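Local coordinates for protein carbohydrate esterase family 2 (CE2) (Chaetomium olivicolor, PDB 4XVH) that probably removes acetyl groups from xylan and related plant polysaccharides, using a GDSL-type (SGNH) hydrolase domain joined to a carbohydrate-binding beta-sandwich domain, at residues Q183-Y188 and Y197-S202; Y123-T128 and N140-G145; F217-V222 and A266-K271; R7-T12 and A190-G195. One frame throughout, in Å; residues are numbered along the deposited sequence.

Interaction 1. Residues Q183-Y188 and Y197-S202; sequences QLYTRY and YPFPRS
Three aromatic rings stand in sequence here, with Y197 set edge-on between Y188 and F199. One edge of Y197 points at the face of Y188, its CD1 over the ring centre; with the centroids 5.0 Å apart and the planes at 81°, this is a T-shaped (edge-to-face) stack. From the other edge Y197 CD2 points at the centre of one face of F199. F199 has a left-handed backbone (phi 51°), consistent with the chain folding back so that its ring lies over Y197, two residues earlier. F199 in turn meets Y185 at its own edge, CZ 3.9 Å from Y185 CE2, and stacks on H245. P198 shares Y188 with Y197, its CD lying 3.4 Å from Y188 CE1.

The cluster belongs to the long connection of the SGNH hydrolase domain that runs from helix 181-184 to strand 207-211. R7 of the N-terminal beta domain makes a cation-pi contact with Y197, so the aromatic group also faces the domain boundary.

Polar contacts tie the two backbones beside the rings. Y197 N donates to T186 O at 2.9 Å, with an N-H...O angle of 166°. Water 1 donates to the same T186 O (2.7 Å) and to Y197 O (2.6 Å). R187 N to L184 O closes a type I turn from L184 to R187; T186 OG1 and N both donate to Q183 O, one residue before it, the hydroxyl in the carbonyl plane at 2.7 Å. R187 makes its salt bridge with D194, and the Y185 hydroxyl bonds to D113.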
loop_
_atom_site.group_PDB
_atom_site.type_symbol
_atom_site.label_atom_id
_atom_site.label_comp_id
_atom_site.label_asym_id
_atom_site.label_seq_id
_atom_site.Cartn_x
_atom_site.Cartn_y
_atom_site.Cartn_z
ATOM N N GLN A 183 -3.706 -9.934 11.109
ATOM C CA GLN A 183 -5.055 -9.676 11.578
ATOM C C GLN A 183 -5.728 -8.573 10.760
ATOM O O GLN A 183 -6.895 -8.693 10.398
ATOM C CB GLN A 183 -5.043 -9.300 13.079
ATOM C CG GLN A 183 -6.389 -8.879 13.659
ATOM C CD GLN A 183 -6.276 -8.488 15.153
ATOM O OE1 GLN A 183 -5.201 -8.592 15.740
ATOM N NE2 GLN A 183 -7.384 -8.041 15.757
ATOM N N LEU A 184 -4.995 -7.494 10.505
ATOM C CA LEU A 184 -5.533 -6.365 9.766
ATOM C C LEU A 184 -5.914 -6.785 8.351
ATOM O O LEU A 184 -6.894 -6.305 7.792
ATOM C CB LEU A 184 -4.514 -5.217 9.738
ATOM C CG LEU A 184 -4.354 -4.621 11.168
ATOM C CD1 LEU A 184 -3.295 -3.520 11.239
ATOM C CD2 LEU A 184 -5.689 -4.149 11.752
ATOM N N TYR A 185 -5.117 -7.681 7.776
ATOM C CA TYR A 185 -5.403 -8.212 6.440
ATOM C C TYR A 185 -6.739 -8.979 6.335
ATOM O O TYR A 185 -7.209 -9.246 5.211
ATOM C CB TYR A 185 -4.257 -9.115 5.986
ATOM C CG TYR A 185 -4.278 -9.541 4.525
ATOM C CD1 TYR A 185 -3.974 -8.634 3.499
ATOM C CD2 TYR A 185 -4.563 -10.849 4.181
ATOM C CE1 TYR A 185 -3.970 -9.040 2.168
ATOM C CE2 TYR A 185 -4.562 -11.249 2.877
ATOM C CZ TYR A 185 -4.277 -10.362 1.874
ATOM O OH TYR A 185 -4.261 -10.815 0.571
ATOM N N THR A 186 -7.368 -9.308 7.466
ATOM C CA THR A 186 -8.683 -9.979 7.403
ATOM C C THR A 186 -9.849 -8.993 7.355
ATOM O O THR A 186 -11.015 -9.398 7.250
ATOM C CB THR A 186 -8.951 -10.917 8.606
ATOM O OG1 THR A 186 -9.095 -10.142 9.800
ATOM C CG2 THR A 186 -7.827 -11.941 8.789
ATOM N N ARG A 187 -9.542 -7.704 7.442
ATOM C CA ARG A 187 -10.594 -6.697 7.569
ATOM C C ARG A 187 -10.943 -6.089 6.232
ATOM O O ARG A 187 -10.069 -5.967 5.399
ATOM C CB ARG A 187 -10.140 -5.578 8.540
ATOM C CG ARG A 187 -9.892 -6.062 9.965
ATOM C CD ARG A 187 -9.364 -4.911 10.818
ATOM N NE ARG A 187 -9.286 -5.296 12.222
ATOM C CZ ARG A 187 -9.018 -4.438 13.197
ATOM N NH1 ARG A 187 -8.814 -3.153 12.912
ATOM N NH2 ARG A 187 -8.959 -4.867 14.448
ATOM N N TYR A 188 -12.194 -5.668 6.035
ATOM C CA TYR A 188 -12.565 -5.025 4.776
ATOM C C TYR A 188 -11.925 -3.646 4.738
ATOM O O TYR A 188 -10.906 -3.451 4.082
ATOM C CB TYR A 188 -14.086 -4.874 4.595
ATOM C CG TYR A 188 -14.484 -5.112 3.138
ATOM C CD1 TYR A 188 -15.527 -5.971 2.796
ATOM C CD2 TYR A 188 -13.676 -4.614 2.106
ATOM C CE1 TYR A 188 -15.851 -6.210 1.460
ATOM C CE2 TYR A 188 -13.973 -4.858 0.780
ATOM C CZ TYR A 188 -15.064 -5.647 0.463
ATOM O OH TYR A 188 -15.310 -5.879 -0.872
ATOM N N TYR A 197 -13.419 -8.933 5.669
ATOM C CA TYR A 197 -13.185 -9.075 4.218
ATOM C C TYR A 197 -13.595 -10.467 3.733
ATOM O O TYR A 197 -13.037 -11.461 4.182
ATOM C CB TYR A 197 -11.712 -8.817 3.853
ATOM C CG TYR A 197 -11.447 -8.777 2.340
ATOM C CD1 TYR A 197 -12.149 -7.894 1.494
ATOM C CD2 TYR A 197 -10.492 -9.603 1.770
ATOM C CE1 TYR A 197 -11.899 -7.856 0.118
ATOM C CE2 TYR A 197 -10.224 -9.571 0.403
ATOM C CZ TYR A 197 -10.938 -8.702 -0.417
ATOM O OH TYR A 197 -10.678 -8.706 -1.766
ATOM N N PRO A 198 -14.550 -10.544 2.790
ATOM C CA PRO A 198 -15.023 -11.878 2.406
ATOM C C PRO A 198 -14.142 -12.564 1.354
ATOM O O PRO A 198 -14.479 -13.664 0.948
ATOM C CB PRO A 198 -16.430 -11.607 1.856
ATOM C CG PRO A 198 -16.407 -10.237 1.348
ATOM C CD PRO A 198 -15.311 -9.472 2.125
ATOM N N PHE A 199 -13.039 -11.944 0.935
ATOM C CA PHE A 199 -12.231 -12.534 -0.144
ATOM C C PHE A 199 -13.099 -12.910 -1.378
ATOM O O PHE A 199 -13.182 -14.089 -1.780
ATOM C CB PHE A 199 -11.461 -13.732 0.409
ATOM C CG PHE A 199 -10.334 -13.309 1.324
ATOM C CD1 PHE A 199 -9.123 -12.886 0.782
ATOM C CD2 PHE A 199 -10.512 -13.262 2.700
ATOM C CE1 PHE A 199 -8.080 -12.431 1.600
ATOM C CE2 PHE A 199 -9.471 -12.823 3.544
ATOM C CZ PHE A 199 -8.251 -12.400 2.989
ATOM N N PRO A 200 -13.776 -11.903 -1.966
ATOM C CA PRO A 200 -14.624 -12.189 -3.129
ATOM C C PRO A 200 -13.771 -12.674 -4.288
ATOM O O PRO A 200 -12.626 -12.214 -4.463
ATOM C CB PRO A 200 -15.256 -10.835 -3.459
ATOM C CG PRO A 200 -14.214 -9.856 -2.962
ATOM C CD PRO A 200 -13.743 -10.463 -1.673
ATOM N N ARG A 201 -14.335 -13.570 -5.073
ATOM C CA ARG A 201 -13.601 -14.222 -6.146
ATOM C C ARG A 201 -13.379 -13.277 -7.326
ATOM O O ARG A 201 -12.650 -13.596 -8.273
ATOM C CB ARG A 201 -14.372 -15.492 -6.570
ATOM C CG ARG A 201 -13.601 -16.431 -7.507
ATOM C CD ARG A 201 -12.208 -16.676 -6.967
ATOM N NE ARG A 201 -11.402 -17.587 -7.785
ATOM C CZ ARG A 201 -10.773 -17.219 -8.895
ATOM N NH1 ARG A 201 -10.913 -15.974 -9.364
ATOM N NH2 ARG A 201 -10.030 -18.104 -9.561
ATOM N N SER A 202 -14.026 -12.112 -7.281
ATOM C CA SER A 202 -13.772 -11.057 -8.265
ATOM C C SER A 202 -12.345 -10.518 -8.136
ATOM O O SER A 202 -11.795 -9.911 -9.088
ATOM C CB SER A 202 -14.792 -9.912 -8.116
ATOM O OG SER A 202 -14.879 -9.403 -6.780
HETATM O O HOH W 1 -11.479 -11.829 6.183
#

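Interaction 2. Residues Y123-T128 and N140-G145; sequences YGLDGT and NPKTYG
L125 and K142 mark the closest approach of the backbones, their CA atoms 7.9 Å apart, where a type I turn from G124 to G127 faces the 3-10 segment 140-142. L125 carries most of the contact: with CG anti to the backbone N (chi1 -166°) its two methyls are sent across the gap. CD1 rests 3.7 Å from K142 O and 3.9 Å from T143 CG2, while CD2 lies 3.9 Å from K142 CB. The lysine chain crosses the leucine at about a right angle and runs on extended, taking NZ to water 2 at 2.5 Å. That water has only a weak, 3.4 Å link to D126 OD2, the carboxylate's salt bridge being made with R82 instead. A309 and H312 of helix 309-327 also pack on L125. T143 OG1 and N both donate to N140 O, the hydroxyl at 2.7 Å in the carbonyl plane, which fixes T143 just ahead of the helix. The arrangement is thus an N-cap region, T143 opening helix 144-151, packed against the loop that follows helix 118-121 in the SGNH fold; that loop borders the ligand pocket through Y123, which touches the bound polyether and meets the ring of H306.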
loop_
_atom_site.group_PDB
_atom_site.type_symbol
_atom_site.label_atom_id
_atom_site.label_comp_id
_atom_site.label_asym_id
_atom_site.label_seq_id
_atom_site.Cartn_x
_atom_site.Cartn_y
_atom_site.Cartn_z
ATOM N N TYR A 123 4.679 6.466 3.669
ATOM C CA TYR A 123 4.995 7.398 4.764
ATOM C C TYR A 123 6.099 8.372 4.370
ATOM O O TYR A 123 7.183 7.935 3.966
ATOM C CB TYR A 123 5.431 6.567 5.983
ATOM C CG TYR A 123 5.677 7.313 7.276
ATOM C CD1 TYR A 123 6.830 8.086 7.446
ATOM C CD2 TYR A 123 4.775 7.215 8.336
ATOM C CE1 TYR A 123 7.072 8.758 8.620
ATOM C CE2 TYR A 123 5.006 7.879 9.538
ATOM C CZ TYR A 123 6.156 8.655 9.672
ATOM O OH TYR A 123 6.409 9.337 10.841
ATOM N N GLY A 124 5.869 9.679 4.509
ATOM C CA GLY A 124 6.978 10.629 4.384
ATOM C C GLY A 124 7.603 10.772 3.002
ATOM O O GLY A 124 8.606 11.484 2.835
ATOM N N LEU A 125 6.985 10.130 2.002
ATOM C CA LEU A 125 7.607 9.983 0.680
ATOM C C LEU A 125 7.891 11.345 0.016
ATOM O O LEU A 125 8.966 11.560 -0.553
ATOM C CB LEU A 125 6.708 9.110 -0.211
ATOM C CG LEU A 125 7.287 8.555 -1.517
ATOM C CD1 LEU A 125 6.462 7.317 -1.968
ATOM C CD2 LEU A 125 7.340 9.624 -2.646
ATOM N N ASP A 126 6.926 12.263 0.095
ATOM C CA ASP A 126 7.082 13.570 -0.543
ATOM C C ASP A 126 7.845 14.529 0.359
ATOM O O ASP A 126 8.033 15.696 -0.003
ATOM C CB ASP A 126 5.709 14.196 -0.876
ATOM C CG ASP A 126 5.040 13.577 -2.111
ATOM O OD1 ASP A 126 5.464 12.521 -2.574
ATOM O OD2 ASP A 126 4.049 14.151 -2.619
ATOM N N GLY A 127 8.214 14.085 1.560
ATOM C CA GLY A 127 8.791 15.024 2.514
ATOM C C GLY A 127 10.278 15.232 2.254
ATOM O O GLY A 127 10.941 14.361 1.709
ATOM N N THR A 128 10.791 16.401 2.620
ATOM C CA THR A 128 12.219 16.672 2.574
ATOM C C THR A 128 12.760 16.488 3.992
ATOM O O THR A 128 12.330 17.211 4.887
ATOM C CB THR A 128 12.512 18.121 2.105
ATOM O OG1 THR A 128 11.796 18.414 0.896
ATOM C CG2 THR A 128 14.013 18.340 1.905
ATOM N N ASN A 140 1.103 7.206 -1.567
ATOM C CA ASN A 140 1.017 5.806 -1.938
ATOM C C ASN A 140 1.192 5.602 -3.447
ATOM O O ASN A 140 1.791 4.616 -3.831
ATOM C CB ASN A 140 -0.321 5.182 -1.468
ATOM C CG ASN A 140 -0.374 3.666 -1.709
ATOM O OD1 ASN A 140 -1.158 3.179 -2.543
ATOM N ND2 ASN A 140 0.487 2.912 -0.990
ATOM N N PRO A 141 0.658 6.515 -4.304
ATOM C CA PRO A 141 0.807 6.259 -5.754
ATOM C C PRO A 141 2.264 6.276 -6.249
ATOM O O PRO A 141 2.517 5.878 -7.415
ATOM C CB PRO A 141 0.015 7.397 -6.406
ATOM C CG PRO A 141 -1.070 7.756 -5.392
ATOM C CD PRO A 141 -0.372 7.555 -4.031
ATOM N N LYS A 142 3.197 6.742 -5.415
ATOM C CA LYS A 142 4.606 6.755 -5.826
ATOM C C LYS A 142 5.433 5.668 -5.152
ATOM O O LYS A 142 6.663 5.664 -5.265
ATOM C CB LYS A 142 5.255 8.109 -5.533
ATOM C CG LYS A 142 4.752 9.219 -6.489
ATOM C CD LYS A 142 5.696 10.453 -6.447
ATOM C CE LYS A 142 5.308 11.476 -7.513
ATOM N NZ LYS A 142 6.265 12.663 -7.515
ATOM N N THR A 143 4.777 4.756 -4.433
ATOM C CA THR A 143 5.524 3.718 -3.703
ATOM C C THR A 143 6.041 2.627 -4.644
ATOM O O THR A 143 5.497 2.432 -5.722
ATOM C CB THR A 143 4.674 3.046 -2.616
ATOM O OG1 THR A 143 3.442 2.559 -3.191
ATOM C CG2 THR A 143 4.378 4.063 -1.461
ATOM N N TYR A 144 7.060 1.889 -4.192
ATOM C CA TYR A 144 7.661 0.798 -4.964
ATOM C C TYR A 144 6.578 -0.211 -5.399
ATOM O O TYR A 144 6.582 -0.695 -6.528
ATOM C CB TYR A 144 8.762 0.083 -4.131
ATOM C CG TYR A 144 8.133 -0.761 -3.035
ATOM C CD1 TYR A 144 7.594 -0.170 -1.876
ATOM C CD2 TYR A 144 7.979 -2.134 -3.206
ATOM C CE1 TYR A 144 6.947 -0.945 -0.902
ATOM C CE2 TYR A 144 7.351 -2.908 -2.253
ATOM C CZ TYR A 144 6.838 -2.311 -1.097
ATOM O OH TYR A 144 6.196 -3.123 -0.171
ATOM N N GLY A 145 5.621 -0.521 -4.522
ATOM C CA GLY A 145 4.656 -1.558 -4.893
ATOM C C GLY A 145 3.683 -1.097 -5.970
ATOM O O GLY A 145 3.348 -1.828 -6.902
HETATM O O HOH W 2 5.516 14.123 -5.672
#

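Interaction 3. Residues F217-V222 and A266-K271; sequences FGYLGV and AADAQK
Q270 lies between F217 and Y219 and has more surface buried here than either. Its side chain runs extended beyond CG, antiparallel to that of F217, and the amide is turned about 80° from the phenyl plane. NE2 ends 3.0 Å from F217 O, but the bond is bent to 124° and weak. The same nitrogen lies at the edge of Y219, close to the ring plane and 3.6 Å from CE1 and CD1 of the tyrosine. Q270 thus touches both aromatic residues, with its amide at the edge of the tyrosine.

F217 meets the other end of the glutamine. Its ring runs beside the root of Q270, with CD2 4.1 Å from Q270 CB and CE2 3.6 Å from Q270 O. T273 and Q274, farther along the same helix, continue the surface against which the phenyl packs.

Y219 reaches past the glutamine to D268. With CG between the backbone N and the carbonyl carbon (chi1 77°), its hydroxyl comes from the opposite direction to the carboxylate and donates to D268 OD2. The modelled separation of Y219 OH and D268 OD2, 2.4 Å, is so short that its exact value is doubtful. T265 OG1 also bonds to this oxygen.

A type I turn from A266 to A269 leads into helix 270-285, with A269 at the N-cap. The contact thus sets the loop after helix 214-217, just beyond pocket residue N215, against the turn 266-269 and the start of helix 270-285, which crosses over from strand 250-254 to strand 289-292 of the parallel sheet.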
loop_
_atom_site.group_PDB
_atom_site.type_symbol
_atom_site.label_atom_id
_atom_site.label_comp_id
_atom_site.label_asym_id
_atom_site.label_seq_id
_atom_site.Cartn_x
_atom_site.Cartn_y
_atom_site.Cartn_z
ATOM N N PHE A 217 12.045 -5.713 13.897
ATOM C CA PHE A 217 13.457 -5.718 14.263
ATOM C C PHE A 217 13.840 -4.602 15.235
ATOM O O PHE A 217 14.849 -4.687 15.920
ATOM C CB PHE A 217 14.307 -5.662 13.000
ATOM C CG PHE A 217 14.684 -7.032 12.492
ATOM C CD1 PHE A 217 13.791 -7.790 11.754
ATOM C CD2 PHE A 217 15.913 -7.567 12.780
ATOM C CE1 PHE A 217 14.152 -9.067 11.307
ATOM C CE2 PHE A 217 16.273 -8.830 12.331
ATOM C CZ PHE A 217 15.389 -9.566 11.588
ATOM N N GLY A 218 13.030 -3.561 15.323
ATOM C CA GLY A 218 13.319 -2.515 16.302
ATOM C C GLY A 218 13.310 -3.044 17.724
ATOM O O GLY A 218 12.392 -3.790 18.092
ATOM N N TYR A 219 14.306 -2.660 18.535
ATOM C CA TYR A 219 14.346 -3.135 19.914
ATOM C C TYR A 219 15.083 -2.192 20.876
ATOM O O TYR A 219 14.813 -2.207 22.090
ATOM C CB TYR A 219 15.001 -4.525 19.981
ATOM C CG TYR A 219 16.520 -4.473 19.870
ATOM C CD1 TYR A 219 17.159 -4.524 18.632
ATOM C CD2 TYR A 219 17.301 -4.347 21.002
ATOM C CE1 TYR A 219 18.540 -4.444 18.544
ATOM C CE2 TYR A 219 18.677 -4.268 20.928
ATOM C CZ TYR A 219 19.292 -4.313 19.709
ATOM O OH TYR A 219 20.660 -4.233 19.684
ATOM N N LEU A 220 16.014 -1.400 20.343
ATOM C CA LEU A 220 17.020 -0.736 21.183
ATOM C C LEU A 220 16.407 0.081 22.308
ATOM O O LEU A 220 15.600 0.978 22.063
ATOM C CB LEU A 220 17.916 0.161 20.329
ATOM C CG LEU A 220 18.985 0.916 21.137
ATOM C CD1 LEU A 220 20.078 -0.033 21.591
ATOM C CD2 LEU A 220 19.534 2.068 20.297
ATOM N N GLY A 221 16.764 -0.278 23.537
ATOM C CA GLY A 221 16.344 0.446 24.730
ATOM C C GLY A 221 14.907 0.191 25.178
ATOM O O GLY A 221 14.448 0.745 26.181
ATOM N N VAL A 222 14.201 -0.672 24.459
ATOM C CA VAL A 222 12.787 -0.890 24.728
ATOM C C VAL A 222 12.448 -2.366 24.995
ATOM O O VAL A 222 11.700 -2.685 25.909
ATOM C CB VAL A 222 11.944 -0.378 23.533
ATOM C CG1 VAL A 222 10.470 -0.713 23.717
ATOM C CG2 VAL A 222 12.172 1.120 23.324
ATOM N N ALA A 266 26.804 -3.279 15.020
ATOM C CA ALA A 266 27.304 -4.176 13.989
ATOM C C ALA A 266 26.950 -5.620 14.343
ATOM O O ALA A 266 26.589 -6.418 13.471
ATOM C CB ALA A 266 28.804 -4.018 13.833
ATOM N N ALA A 267 27.033 -5.936 15.632
ATOM C CA ALA A 267 26.733 -7.279 16.123
ATOM C C ALA A 267 25.318 -7.748 15.764
ATOM O O ALA A 267 25.102 -8.928 15.472
ATOM C CB ALA A 267 26.919 -7.328 17.624
ATOM N N ASP A 268 24.352 -6.831 15.827
ATOM C CA ASP A 268 22.971 -7.150 15.497
ATOM C C ASP A 268 22.833 -7.614 14.054
ATOM O O ASP A 268 21.947 -8.411 13.753
ATOM C CB ASP A 268 22.063 -5.938 15.710
ATOM C CG ASP A 268 21.705 -5.706 17.176
ATOM O OD1 ASP A 268 21.181 -6.641 17.834
ATOM O OD2 ASP A 268 21.934 -4.569 17.657
ATOM N N ALA A 269 23.680 -7.084 13.168
ATOM C CA ALA A 269 23.599 -7.332 11.718
ATOM C C ALA A 269 22.158 -7.461 11.248
ATOM O O ALA A 269 21.787 -8.456 10.619
ATOM C CB ALA A 269 24.388 -8.610 11.337
ATOM N N GLN A 270 21.336 -6.460 11.551
ATOM C CA GLN A 270 19.897 -6.608 11.370
ATOM C C GLN A 270 19.467 -6.946 9.916
ATOM O O GLN A 270 18.586 -7.807 9.700
ATOM C CB GLN A 270 19.185 -5.335 11.853
ATOM C CG GLN A 270 19.266 -5.134 13.349
ATOM C CD GLN A 270 18.186 -4.199 13.837
ATOM O OE1 GLN A 270 17.756 -3.279 13.111
ATOM N NE2 GLN A 270 17.704 -4.447 15.046
ATOM N N LYS A 271 20.089 -6.298 8.931
ATOM C CA LYS A 271 19.688 -6.477 7.533
ATOM C C LYS A 271 20.027 -7.877 7.018
ATOM O O LYS A 271 19.223 -8.536 6.368
ATOM C CB LYS A 271 20.349 -5.427 6.651
ATOM C CG LYS A 271 19.962 -5.489 5.164
ATOM C CD LYS A 271 18.437 -5.490 4.937
ATOM C CE LYS A 271 18.091 -5.251 3.451
ATOM N NZ LYS A 271 18.339 -3.827 3.073
#

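Interaction 4. Residues R7-T12 and A190-G195; sequences RVNPAT and ANDADG
N9 gives D192 a bond that is almost perfectly straight at the donor yet off-plane at the acceptor. N9 ND2 lies 3.2 Å from D192 OD2 with an N-H...O angle of 179°, and the oxygen sits in the plane of the amide. At the aspartate, however, the donor comes from above, 54° out of the carboxylate plane, and the two flat groups are turned about 80° against each other.

The same oxygen has further donors. Water 3 gives a proton to D192 OD2 at 2.7 Å and accepts one from T12 OG1 at 2.8 Å, bridging the segments a second time, and G189 N binds OD2 from the aspartate's own loop. So many donors on one carboxylate oxygen would be expected to favour the charged form of D192.

The amide of N9 is held from both ends. While ND2 serves D192, OD1 accepts from A11 N at 2.9 Å, an Asx turn in which the donor stands above the carbonyl plane. T12 N closes back onto N9 O at 3.1 Å, bringing the threonine hydroxyl round to the water.

Little surface is buried, about 77 Å² in all, and the contact is a polar one at the surface. It joins the connection between strands 3-5 and 14-15 of the N-terminal beta domain to the loop that leads from helix 181-184 to strand 207-211 of the hydrolase domain.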
loop_
_atom_site.group_PDB
_atom_site.type_symbol
_atom_site.label_atom_id
_atom_site.label_comp_id
_atom_site.label_asym_id
_atom_site.label_seq_id
_atom_site.Cartn_x
_atom_site.Cartn_y
_atom_site.Cartn_z
ATOM N N ARG A 7 -9.198 -2.346 -1.969
ATOM C CA ARG A 7 -10.119 -3.044 -1.105
ATOM C C ARG A 7 -11.054 -2.022 -0.451
ATOM O O ARG A 7 -10.636 -1.291 0.451
ATOM C CB ARG A 7 -9.354 -3.851 -0.055
ATOM C CG ARG A 7 -10.233 -4.701 0.871
ATOM C CD ARG A 7 -9.388 -5.363 1.951
ATOM N NE ARG A 7 -8.536 -6.424 1.413
ATOM C CZ ARG A 7 -7.914 -7.309 2.189
ATOM N NH1 ARG A 7 -8.066 -7.217 3.519
ATOM N NH2 ARG A 7 -7.168 -8.290 1.657
ATOM N N VAL A 8 -12.296 -1.944 -0.943
ATOM C CA VAL A 8 -13.265 -0.965 -0.438
ATOM C C VAL A 8 -14.553 -1.673 -0.064
ATOM O O VAL A 8 -15.164 -2.330 -0.892
ATOM C CB VAL A 8 -13.555 0.142 -1.460
ATOM C CG1 VAL A 8 -14.648 1.129 -0.951
ATOM C CG2 VAL A 8 -12.251 0.911 -1.786
ATOM N N ASN A 9 -14.944 -1.557 1.199
ATOM C CA ASN A 9 -16.171 -2.202 1.659
ATOM C C ASN A 9 -17.372 -1.539 0.992
ATOM O O ASN A 9 -17.641 -0.375 1.237
ATOM C CB ASN A 9 -16.268 -2.109 3.180
ATOM C CG ASN A 9 -17.420 -2.919 3.765
ATOM O OD1 ASN A 9 -18.357 -3.329 3.068
ATOM N ND2 ASN A 9 -17.359 -3.121 5.076
ATOM N N PRO A 10 -18.097 -2.277 0.130
ATOM C CA PRO A 10 -19.235 -1.633 -0.539
ATOM C C PRO A 10 -20.380 -1.268 0.410
ATOM O O PRO A 10 -21.231 -0.484 0.008
ATOM C CB PRO A 10 -19.687 -2.680 -1.562
ATOM C CG PRO A 10 -19.240 -4.001 -0.990
ATOM C CD PRO A 10 -17.957 -3.702 -0.229
ATOM N N ALA A 11 -20.391 -1.789 1.637
ATOM C CA ALA A 11 -21.427 -1.413 2.602
ATOM C C ALA A 11 -21.159 -0.042 3.227
ATOM O O ALA A 11 -22.064 0.568 3.812
ATOM C CB ALA A 11 -21.561 -2.476 3.709
ATOM N N THR A 12 -19.924 0.438 3.127
ATOM C CA THR A 12 -19.571 1.729 3.707
ATOM C C THR A 12 -19.060 2.747 2.689
ATOM O O THR A 12 -19.076 3.940 2.950
ATOM C CB THR A 12 -18.475 1.574 4.739
ATOM O OG1 THR A 12 -17.295 1.128 4.056
ATOM C CG2 THR A 12 -18.892 0.555 5.824
ATOM N N ALA A 190 -9.971 -0.728 7.027
ATOM C CA ALA A 190 -8.975 -0.904 8.080
ATOM C C ALA A 190 -9.532 -0.961 9.483
ATOM O O ALA A 190 -8.933 -1.616 10.336
ATOM C CB ALA A 190 -7.935 0.203 8.024
ATOM N N ASN A 191 -10.647 -0.271 9.756
ATOM C CA ASN A 191 -11.194 -0.301 11.110
ATOM C C ASN A 191 -12.454 -1.144 11.196
ATOM O O ASN A 191 -13.166 -1.056 12.158
ATOM C CB ASN A 191 -11.505 1.099 11.614
ATOM C CG ASN A 191 -10.290 1.985 11.640
ATOM O OD1 ASN A 191 -10.305 3.082 11.086
ATOM N ND2 ASN A 191 -9.243 1.531 12.286
ATOM N N ASP A 192 -12.727 -1.946 10.172
ATOM C CA ASP A 192 -13.887 -2.836 10.218
ATOM C C ASP A 192 -13.573 -4.071 11.082
ATOM O O ASP A 192 -12.435 -4.271 11.508
ATOM C CB ASP A 192 -14.321 -3.216 8.797
ATOM C CG ASP A 192 -14.842 -2.003 8.012
ATOM O OD1 ASP A 192 -15.206 -1.004 8.672
ATOM O OD2 ASP A 192 -14.924 -2.041 6.761
ATOM N N ALA A 193 -14.586 -4.878 11.364
ATOM C CA ALA A 193 -14.417 -6.059 12.217
ATOM C C ALA A 193 -13.383 -7.015 11.645
ATOM O O ALA A 193 -13.230 -7.127 10.422
ATOM C CB ALA A 193 -15.724 -6.773 12.394
ATOM N N ASP A 194 -12.683 -7.703 12.541
ATOM C CA ASP A 194 -11.855 -8.837 12.157
ATOM C C ASP A 194 -12.660 -9.803 11.313
ATOM O O ASP A 194 -13.843 -10.036 11.570
ATOM C CB ASP A 194 -11.302 -9.539 13.389
ATOM C CG ASP A 194 -10.437 -8.621 14.232
ATOM O OD1 ASP A 194 -9.763 -7.745 13.659
ATOM O OD2 ASP A 194 -10.436 -8.770 15.461
ATOM N N GLY A 195 -12.024 -10.327 10.276
ATOM C CA GLY A 195 -12.688 -11.247 9.373
ATOM C C GLY A 195 -13.771 -10.657 8.479
ATOM O O GLY A 195 -14.508 -11.412 7.836
HETATM O O HOH W 3 -14.989 0.330 5.516
#

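Interactions 1 and 4 form one patch, their centres 8 Å apart and their segments alternating along the chain. R7 NH1 lies 2.8 Å from Y185 O, a probable hydrogen bond across the domain boundary, while the salt bridge of R187 with D194 joins the two contacts within the hydrolase domain. Interaction 2 lies on the opposite side of the chain's centre, its own centre about 25 Å from that of interaction 1. Interaction 3 is more peripheral, its centre about 33 Å from that of interaction 1. None is itself the pocket, but the bound polyether touches Y123 of interaction 2 and lies about 11 Å from the F217 side chain of interaction 3.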